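Local coordinates for protein putative thiol-disulfide isomerase or thioredoxin (Salmonella enterica subsp. enterica serovar Typhimurium, PDB 3L9V) that probably catalyses thiol-disulfide exchange as a DsbA-like oxidoreductase of the thioredoxin fold, helping to introduce or rearrange disulfide bonds in other proteins, at residues A[105-108]-A[112-115]; A[65-70]-A[101-106]. All blocks are in the same frame, centred on the assembly; numbering follows the deposited sequence.

Contact 1 (A[105-108]-A[112-115]); sequences RVFM and GISR
Phe107 and Ile113 touch across a glycine-terminated helix end, a worked example of how one helix of the DsbA-type helical domain stops and the next begins within a few residues. The CG2 methyl of Ile113 sits 4.0 Å from Phe107 CD1, near the ring plane and therefore at the ring's edge. CG anti to the backbone N (chi1 -170°) brings the ring's end toward the turn. The ring also packs against Leu73, Ala74 and Met77 of helix 64-77, while Tyr118 meets it edge-to-face.

Met108, present as selenomethionine, contributes both backbone and side chain. Met108 O accepts an i+4 to i helical bond from Gly112 N (2.7 Å, N-H...O 146°), and at Gly112 the positive phi takes the chain out of the helix. Met108 O takes a second bond, 2.9 Å long, from a water oxygen that also donates to Ile113 O, so direct and solvent-mediated links close the turn together. In the side chain, Met108 CG lies 3.9 Å from Ile113 CG2, the two side chains crossing at about a right angle. Ser114 then opens the following helix as its N-cap, with OG bonded to Glu117 N. A bend at chi3 (52°) turns the end of the selenomethionine onto this helix start, placing Met108 CE 3.6 Å from Arg115 N.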
loop_
_atom_site.group_PDB
_atom_site.type_symbol
_atom_site.label_atom_id
_atom_site.label_comp_id
_atom_site.label_asym_id
_atom_site.label_seq_id
_atom_site.Cartn_x
_atom_site.Cartn_y
_atom_site.Cartn_z
ATOM N N ARG A 105 11.641 -15.052 5.130
ATOM C CA ARG A 105 12.248 -14.921 6.446
ATOM C C ARG A 105 11.667 -13.730 7.203
ATOM O O ARG A 105 11.268 -13.850 8.364
ATOM C CB ARG A 105 13.781 -14.832 6.305
ATOM C CG ARG A 105 14.550 -14.802 7.607
ATOM C CD ARG A 105 16.057 -14.694 7.346
ATOM N NE ARG A 105 16.394 -13.683 6.340
ATOM C CZ ARG A 105 16.407 -12.369 6.564
ATOM N NH1 ARG A 105 16.095 -11.882 7.759
ATOM N NH2 ARG A 105 16.722 -11.536 5.584
ATOM N N VAL A 106 11.580 -12.574 6.545
ATOM C CA VAL A 106 11.004 -11.408 7.210
ATOM C C VAL A 106 9.504 -11.634 7.516
ATOM O O VAL A 106 8.998 -11.166 8.531
ATOM C CB VAL A 106 11.160 -10.127 6.350
ATOM C CG1 VAL A 106 10.296 -9.005 6.912
ATOM C CG2 VAL A 106 12.643 -9.705 6.238
ATOM N N PHE A 107 8.783 -12.323 6.634
ATOM C CA PHE A 107 7.345 -12.513 6.863
ATOM C C PHE A 107 7.161 -13.391 8.106
ATOM O O PHE A 107 6.370 -13.072 8.995
ATOM C CB PHE A 107 6.684 -13.162 5.641
ATOM C CG PHE A 107 5.175 -13.174 5.687
ATOM C CD1 PHE A 107 4.496 -14.044 6.530
ATOM C CD2 PHE A 107 4.440 -12.349 4.851
ATOM C CE1 PHE A 107 3.104 -14.075 6.563
ATOM C CE2 PHE A 107 3.052 -12.363 4.869
ATOM C CZ PHE A 107 2.373 -13.220 5.734
HETATM N N MSE A 108 7.919 -14.485 8.166
HETATM C CA MSE A 108 7.857 -15.420 9.306
HETATM C C MSE A 108 8.234 -14.769 10.616
HETATM O O MSE A 108 7.608 -15.005 11.634
HETATM C CB MSE A 108 8.795 -16.612 9.075
HETATM C CG MSE A 108 8.297 -17.547 8.012
HETATM SE SE MSE A 108 9.662 -18.856 7.632
HETATM C CE MSE A 108 9.936 -19.409 9.513
ATOM N N GLY A 112 5.252 -14.905 13.045
ATOM C CA GLY A 112 5.389 -16.129 13.816
ATOM C C GLY A 112 4.873 -17.329 13.040
ATOM O O GLY A 112 4.788 -18.420 13.592
ATOM N N ILE A 113 4.511 -17.140 11.770
ATOM C CA ILE A 113 4.038 -18.268 10.973
ATOM C C ILE A 113 5.213 -19.237 10.798
ATOM O O ILE A 113 6.367 -18.817 10.795
ATOM C CB ILE A 113 3.425 -17.835 9.602
ATOM C CG1 ILE A 113 2.609 -18.962 8.977
ATOM C CG2 ILE A 113 4.481 -17.419 8.591
ATOM C CD1 ILE A 113 2.149 -18.650 7.532
ATOM N N SER A 114 4.931 -20.527 10.688
ATOM C CA SER A 114 6.005 -21.496 10.548
ATOM C C SER A 114 6.436 -21.602 9.097
ATOM O O SER A 114 5.695 -21.230 8.168
ATOM C CB SER A 114 5.586 -22.863 11.091
ATOM O OG SER A 114 4.646 -23.491 10.245
ATOM N N ARG A 115 7.650 -22.097 8.908
ATOM C CA ARG A 115 8.176 -22.386 7.586
ATOM C C ARG A 115 7.216 -23.199 6.725
ATOM O O ARG A 115 6.939 -22.832 5.587
ATOM C CB ARG A 115 9.519 -23.110 7.706
ATOM C CG ARG A 115 10.057 -23.623 6.402
ATOM C CD ARG A 115 10.266 -22.505 5.371
ATOM N NE ARG A 115 10.861 -23.033 4.130
ATOM C CZ ARG A 115 12.173 -23.141 3.913
ATOM N NH1 ARG A 115 13.042 -22.759 4.834
ATOM N NH2 ARG A 115 12.621 -23.629 2.775
HETATM O O HOH W 1 8.092 -17.823 12.275
#

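Contact 2 (A[65-70]-A[101-106]); sequences HELTRA and DDVRRV
Val103 is the residue through which helix 101-106 meets helix 65-70, fitting its branched side chain against Glu66, Leu67 and Ala70. The two helices run nearly side by side in the helical domain inserted into the thioredoxin fold: their directions differ by 23° and their axes approach to 10.2 Å. They illustrate how a modest contact can join helices well separated along the chain, for it rests on apolar packing without any hydrogen bond between the segments.

Along helix 101-106, the first residues put charge on the side away from helix 65-70. Asp101 OD2 forms a salt bridge with Arg104 NH2 one turn later, at 3.3 Å. Asp102 does two jobs: its OD2 accepts bonds from the backbone N atoms of His98 and Ser99, while its OD1 faces Arg105.

Val103 points inward, and its two methyls divide the work. Val103 CG1, anti to the backbone N (chi1 172°), lies 3.7 Å from Ala70 CB and also comes near Glu66 O, a carbonyl already engaged by Ala70 N within its own helix. Val103 CG2 reaches Leu67 CD2 at 4.0 Å, the side chains meeting at a slant. Leu67 in turn touches Phe24 and Tyr25, just ahead of the CxxC motif that probably forms the redox site, whereas Phe87 and Tyr118 pack against Val103.

Arg104 turns away from the interface and reaches Asp119 through NH1. On the solvent side, Arg105 NH2 donates an almost straight bond to Asp102 OD1 (2.7 Å, 173°); the oxygen lies in the guanidinium plane, yet the donor approaches it from above the carboxylate plane.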
loop_
_atom_site.group_PDB
_atom_site.type_symbol
_atom_site.label_atom_id
_atom_site.label_comp_id
_atom_site.label_asym_id
_atom_site.label_seq_id
_atom_site.Cartn_x
_atom_site.Cartn_y
_atom_site.Cartn_z
ATOM N N HIS A 65 7.477 -9.053 -7.632
ATOM C CA HIS A 65 6.356 -9.976 -7.674
ATOM C C HIS A 65 6.267 -10.789 -6.411
ATOM O O HIS A 65 5.176 -11.170 -6.000
ATOM C CB HIS A 65 6.460 -10.900 -8.888
ATOM C CG HIS A 65 6.169 -10.221 -10.186
ATOM N ND1 HIS A 65 4.894 -10.143 -10.710
ATOM C CD2 HIS A 65 6.980 -9.584 -11.064
ATOM C CE1 HIS A 65 4.939 -9.502 -11.864
ATOM N NE2 HIS A 65 6.194 -9.154 -12.102
ATOM N N GLU A 66 7.422 -11.061 -5.803
ATOM C CA GLU A 66 7.473 -11.841 -4.566
ATOM C C GLU A 66 6.877 -11.056 -3.394
ATOM O O GLU A 66 6.165 -11.607 -2.553
ATOM C CB GLU A 66 8.927 -12.228 -4.240
ATOM C CG GLU A 66 9.496 -13.334 -5.108
ATOM C CD GLU A 66 10.206 -12.817 -6.365
ATOM O OE1 GLU A 66 10.059 -11.620 -6.729
ATOM O OE2 GLU A 66 10.903 -13.626 -7.005
ATOM N N LEU A 67 7.193 -9.766 -3.329
ATOM C CA LEU A 67 6.598 -8.892 -2.332
ATOM C C LEU A 67 5.066 -8.799 -2.518
ATOM O O LEU A 67 4.329 -8.920 -1.562
ATOM C CB LEU A 67 7.272 -7.516 -2.375
ATOM C CG LEU A 67 8.732 -7.625 -1.848
ATOM C CD1 LEU A 67 9.505 -6.384 -2.179
ATOM C CD2 LEU A 67 8.736 -7.857 -0.335
ATOM N N THR A 68 4.603 -8.594 -3.750
ATOM C CA THR A 68 3.160 -8.548 -4.011
ATOM C C THR A 68 2.437 -9.810 -3.502
ATOM O O THR A 68 1.365 -9.724 -2.937
ATOM C CB THR A 68 2.854 -8.328 -5.522
ATOM O OG1 THR A 68 3.308 -7.026 -5.919
ATOM C CG2 THR A 68 1.305 -8.464 -5.851
ATOM N N ARG A 69 3.038 -10.969 -3.707
ATOM C CA ARG A 69 2.458 -12.235 -3.250
ATOM C C ARG A 69 2.551 -12.306 -1.743
ATOM O O ARG A 69 1.622 -12.752 -1.095
ATOM C CB ARG A 69 3.161 -13.434 -3.910
ATOM C CG ARG A 69 2.620 -14.845 -3.496
ATOM C CD ARG A 69 3.128 -15.930 -4.460
ATOM N NE ARG A 69 2.430 -15.884 -5.735
ATOM C CZ ARG A 69 1.252 -16.464 -5.963
ATOM N NH1 ARG A 69 0.660 -17.163 -5.004
ATOM N NH2 ARG A 69 0.670 -16.350 -7.151
ATOM N N ALA A 70 3.665 -11.834 -1.180
ATOM C CA ALA A 70 3.826 -11.813 0.265
ATOM C C ALA A 70 2.768 -10.907 0.889
ATOM O O ALA A 70 2.156 -11.258 1.906
ATOM C CB ALA A 70 5.233 -11.347 0.643
ATOM N N ASP A 101 14.211 -15.853 -0.413
ATOM C CA ASP A 101 14.320 -16.368 0.957
ATOM C C ASP A 101 14.249 -15.242 1.996
ATOM O O ASP A 101 13.732 -15.421 3.098
ATOM C CB ASP A 101 15.631 -17.156 1.171
ATOM C CG ASP A 101 15.697 -18.458 0.367
ATOM O OD1 ASP A 101 16.739 -19.150 0.448
ATOM O OD2 ASP A 101 14.725 -18.801 -0.333
ATOM N N ASP A 102 14.811 -14.084 1.668
ATOM C CA ASP A 102 14.713 -12.951 2.572
ATOM C C ASP A 102 13.234 -12.620 2.819
ATOM O O ASP A 102 12.831 -12.380 3.952
ATOM C CB ASP A 102 15.403 -11.727 1.966
ATOM C CG ASP A 102 16.917 -11.782 2.080
ATOM O OD1 ASP A 102 17.425 -12.303 3.092
ATOM O OD2 ASP A 102 17.596 -11.271 1.167
ATOM N N VAL A 103 12.446 -12.576 1.739
ATOM C CA VAL A 103 11.018 -12.209 1.835
ATOM C C VAL A 103 10.300 -13.113 2.834
ATOM O O VAL A 103 9.647 -12.634 3.749
ATOM C CB VAL A 103 10.318 -12.301 0.467
ATOM C CG1 VAL A 103 8.803 -12.108 0.604
ATOM C CG2 VAL A 103 10.910 -11.263 -0.468
ATOM N N ARG A 104 10.462 -14.422 2.663
ATOM C CA ARG A 104 9.834 -15.395 3.555
ATOM C C ARG A 104 10.342 -15.271 4.992
ATOM O O ARG A 104 9.590 -15.388 5.958
ATOM C CB ARG A 104 10.060 -16.827 3.033
ATOM C CG ARG A 104 9.831 -17.926 4.101
ATOM C CD ARG A 104 9.935 -19.306 3.501
ATOM N NE ARG A 104 11.301 -19.548 3.063
ATOM C CZ ARG A 104 11.642 -20.432 2.142
ATOM N NH1 ARG A 104 10.711 -21.186 1.568
ATOM N NH2 ARG A 104 12.918 -20.552 1.797
ATOM N N ARG A 105 11.641 -15.052 5.130
ATOM C CA ARG A 105 12.248 -14.921 6.446
ATOM C C ARG A 105 11.667 -13.730 7.203
ATOM O O ARG A 105 11.268 -13.850 8.364
ATOM C CB ARG A 105 13.781 -14.832 6.305
ATOM C CG ARG A 105 14.550 -14.802 7.607
ATOM C CD ARG A 105 16.057 -14.694 7.346
ATOM N NE ARG A 105 16.394 -13.683 6.340
ATOM C CZ ARG A 105 16.407 -12.369 6.564
ATOM N NH1 ARG A 105 16.095 -11.882 7.759
ATOM N NH2 ARG A 105 16.722 -11.536 5.584
ATOM N N VAL A 106 11.580 -12.574 6.545
ATOM C CA VAL A 106 11.004 -11.408 7.210
ATOM C C VAL A 106 9.504 -11.634 7.516
ATOM O O VAL A 106 8.998 -11.166 8.531
ATOM C CB VAL A 106 11.160 -10.127 6.350
ATOM C CG1 VAL A 106 10.296 -9.005 6.912
ATOM C CG2 VAL A 106 12.643 -9.705 6.238
#

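Overall arrangement
From the N terminus, the chain enters the helical domain through helix 64-77, passes along helix 80-93 and returns on helix 100-111, where contact 2 closes this long excursion. Contact 1 then closes a much shorter one, the turn from helix 100-111 into helix 115-121. Neither loop nests in the other: they follow in succession and overlap at Arg105 and Val106. The two contacts also touch. Phe107 CE2 of contact 1 packs 3.3 Å from Ala70 O of contact 2, and Arg115 NE and Arg104 NH1 come close where both form salt bridges with the carboxylate of Asp119. Helix 100-111 thus joins helix 64-77 to helix 115-121.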